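Side-chain contact in deseasin MCP-01 (Pseudoalteromonas sp., PDB 3VV3), which cleaves peptide bonds as a collagen-degrading serine protease of the subtilisin family: residues 255-258 against 262-265. Residues are numbered along the deposited sequence; the frame is centred on the assembly and turned at random.
Sequences LSTV and SYAT
Strand 255-258 pairs with strand 262-265 as a two-stranded antiparallel beta hairpin that follows 247-250, an outermost strand of the parallel subtilase sheet. S256 and A264 form one hydrogen-bonded pair of the ladder and exchange two bonds: A264 N reaches S256 O at 2.9 Å, nearly in line with the carbonyl (C=O...N 165°), while S256 N donates to A264 O from a position tilted off that carbonyl's plane. V258 and S262 form the other pair, at the turn end: V258 N donates to S262 O with an almost straight N-H...O (177°), although it stands above the carbonyl plane, and the return bond from S262 N to V258 O is weak (3.3 Å).

Side chains also meet diagonally. On one face V258 CG1 meets A264 CB at 3.8 Å, and V258 CG2 lies as near to S262 CB. L255, with CG anti to the backbone N (chi1 178°), brings CD1 to T265 OG1 at 3.6 Å and also to Y263 CB. The Y263 and T257 side chains cross obliquely, Y263 CE2 coming 3.8 Å from T257 CG2, and the Y263 ring meets H57 edge-to-face. Without the ring, as with an alanine here, H57 would probably lose its stacking partner and T257 CG2 its aromatic neighbour.

Helix 105-114 backs the hairpin: H108 takes a hydrogen bond from S256 OG through its carbonyl and gives one from NE2 to A264 O, V258 packs on H108, and T112 touches S256.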
ATOM      1  N   LEU A 255       6.526   2.330  11.899  1.00  4.32           N
ATOM      2  CA  LEU A 255       6.937   3.709  11.692  1.00  4.65           C
ATOM      3  C   LEU A 255       8.334   3.746  11.080  1.00  5.59           C
ATOM      4  O   LEU A 255       9.230   3.049  11.541  1.00  8.13           O
ATOM      5  CB  LEU A 255       6.956   4.449  13.030  1.00  7.38           C
ATOM      6  CG  LEU A 255       7.426   5.907  12.992  1.00  7.61           C
ATOM      7  CD1 LEU A 255       6.422   6.783  12.256  1.00  8.48           C
ATOM      8  CD2 LEU A 255       7.666   6.427  14.403  1.00 11.24           C
ATOM      9  N   SER A 256       8.523   4.576  10.059  1.00  5.38           N
ATOM     10  CA  SER A 256       9.837   4.710   9.451  1.00  6.57           C
ATOM     11  C   SER A 256       9.957   6.044   8.728  1.00  8.25           C
ATOM     12  O   SER A 256       9.029   6.859   8.732  1.00  7.36           O
ATOM     13  CB  SER A 256      10.106   3.543   8.489  1.00  8.08           C
ATOM     14  OG  SER A 256      11.471   3.507   8.085  1.00  7.41           O
ATOM     15  N   THR A 257      11.114   6.261   8.121  1.00  6.96           N
ATOM     16  CA  THR A 257      11.389   7.454   7.334  1.00  6.56           C
ATOM     17  C   THR A 257      10.594   7.511   6.031  1.00  7.61           C
ATOM     18  O   THR A 257      10.457   6.498   5.340  1.00  8.63           O
ATOM     19  CB  THR A 257      12.880   7.481   6.942  1.00  6.68           C
ATOM     20  OG1 THR A 257      13.252   6.196   6.422  1.00  6.20           O
ATOM     21  CG2 THR A 257      13.756   7.769   8.162  1.00  7.51           C
ATOM     22  N   VAL A 258      10.102   8.701   5.687  1.00  5.92           N
ATOM     23  CA  VAL A 258       9.581   8.979   4.344  1.00  7.86           C
ATOM     24  C   VAL A 258      10.160  10.308   3.835  1.00  6.53           C
ATOM     25  O   VAL A 258      10.651  11.110   4.626  1.00 10.12           O
ATOM     26  CB  VAL A 258       8.039   9.003   4.286  1.00  8.16           C
ATOM     27  CG1 VAL A 258       7.464   7.617   4.624  1.00  8.47           C
ATOM     28  CG2 VAL A 258       7.480  10.063   5.226  1.00  9.72           C
ATOM     29  N   SER A 262      10.344  13.504   6.890  1.00 13.02           N
ATOM     30  CA  SER A 262       9.182  13.132   7.684  1.00 14.16           C
ATOM     31  C   SER A 262       9.225  11.656   8.060  1.00 12.88           C
ATOM     32  O   SER A 262      10.163  10.935   7.710  1.00  7.41           O
ATOM     33  CB  SER A 262       7.887  13.431   6.918  1.00 16.91           C
ATOM     34  OG  SER A 262       7.790  14.801   6.561  1.00 25.69           O
ATOM     35  N   TYR A 263       8.196  11.220   8.779  1.00 11.07           N
ATOM     36  CA  TYR A 263       8.078   9.841   9.228  1.00  8.76           C
ATOM     37  C   TYR A 263       6.628   9.434   9.062  1.00 14.14           C
ATOM     38  O   TYR A 263       5.732  10.269   9.162  1.00 12.43           O
ATOM     39  CB  TYR A 263       8.531   9.710  10.691  1.00  6.92           C
ATOM     40  CG  TYR A 263       9.918  10.275  10.868  1.00  8.53           C
ATOM     41  CD1 TYR A 263      10.115  11.642  11.062  1.00 12.43           C
ATOM     42  CD2 TYR A 263      11.032   9.461  10.774  1.00  8.16           C
ATOM     43  CE1 TYR A 263      11.386  12.173  11.187  1.00 10.83           C
ATOM     44  CE2 TYR A 263      12.311   9.979  10.899  1.00  8.58           C
ATOM     45  CZ  TYR A 263      12.485  11.335  11.104  1.00 11.15           C
ATOM     46  OH  TYR A 263      13.762  11.846  11.221  1.00  9.80           O
ATOM     47  N   ALA A 264       6.402   8.156   8.781  1.00  8.85           N
ATOM     48  CA  ALA A 264       5.050   7.667   8.582  1.00  9.89           C
ATOM     49  C   ALA A 264       4.946   6.204   8.965  1.00  9.84           C
ATOM     50  O   ALA A 264       5.938   5.471   8.964  1.00  6.49           O
ATOM     51  CB  ALA A 264       4.622   7.863   7.133  1.00  9.71           C
ATOM     52  N   THR A 265       3.731   5.783   9.289  1.00  7.48           N
ATOM     53  CA  THR A 265       3.473   4.408   9.689  1.00  5.91           C
ATOM     54  C   THR A 265       2.768   3.677   8.549  1.00  8.61           C
ATOM     55  O   THR A 265       1.706   4.112   8.091  1.00  9.56           O
ATOM     56  CB  THR A 265       2.619   4.365  10.968  1.00  6.87           C
ATOM     57  OG1 THR A 265       3.346   4.982  12.034  1.00  8.09           O
ATOM     58  CG2 THR A 265       2.278   2.934  11.359  1.00  6.01           C
TER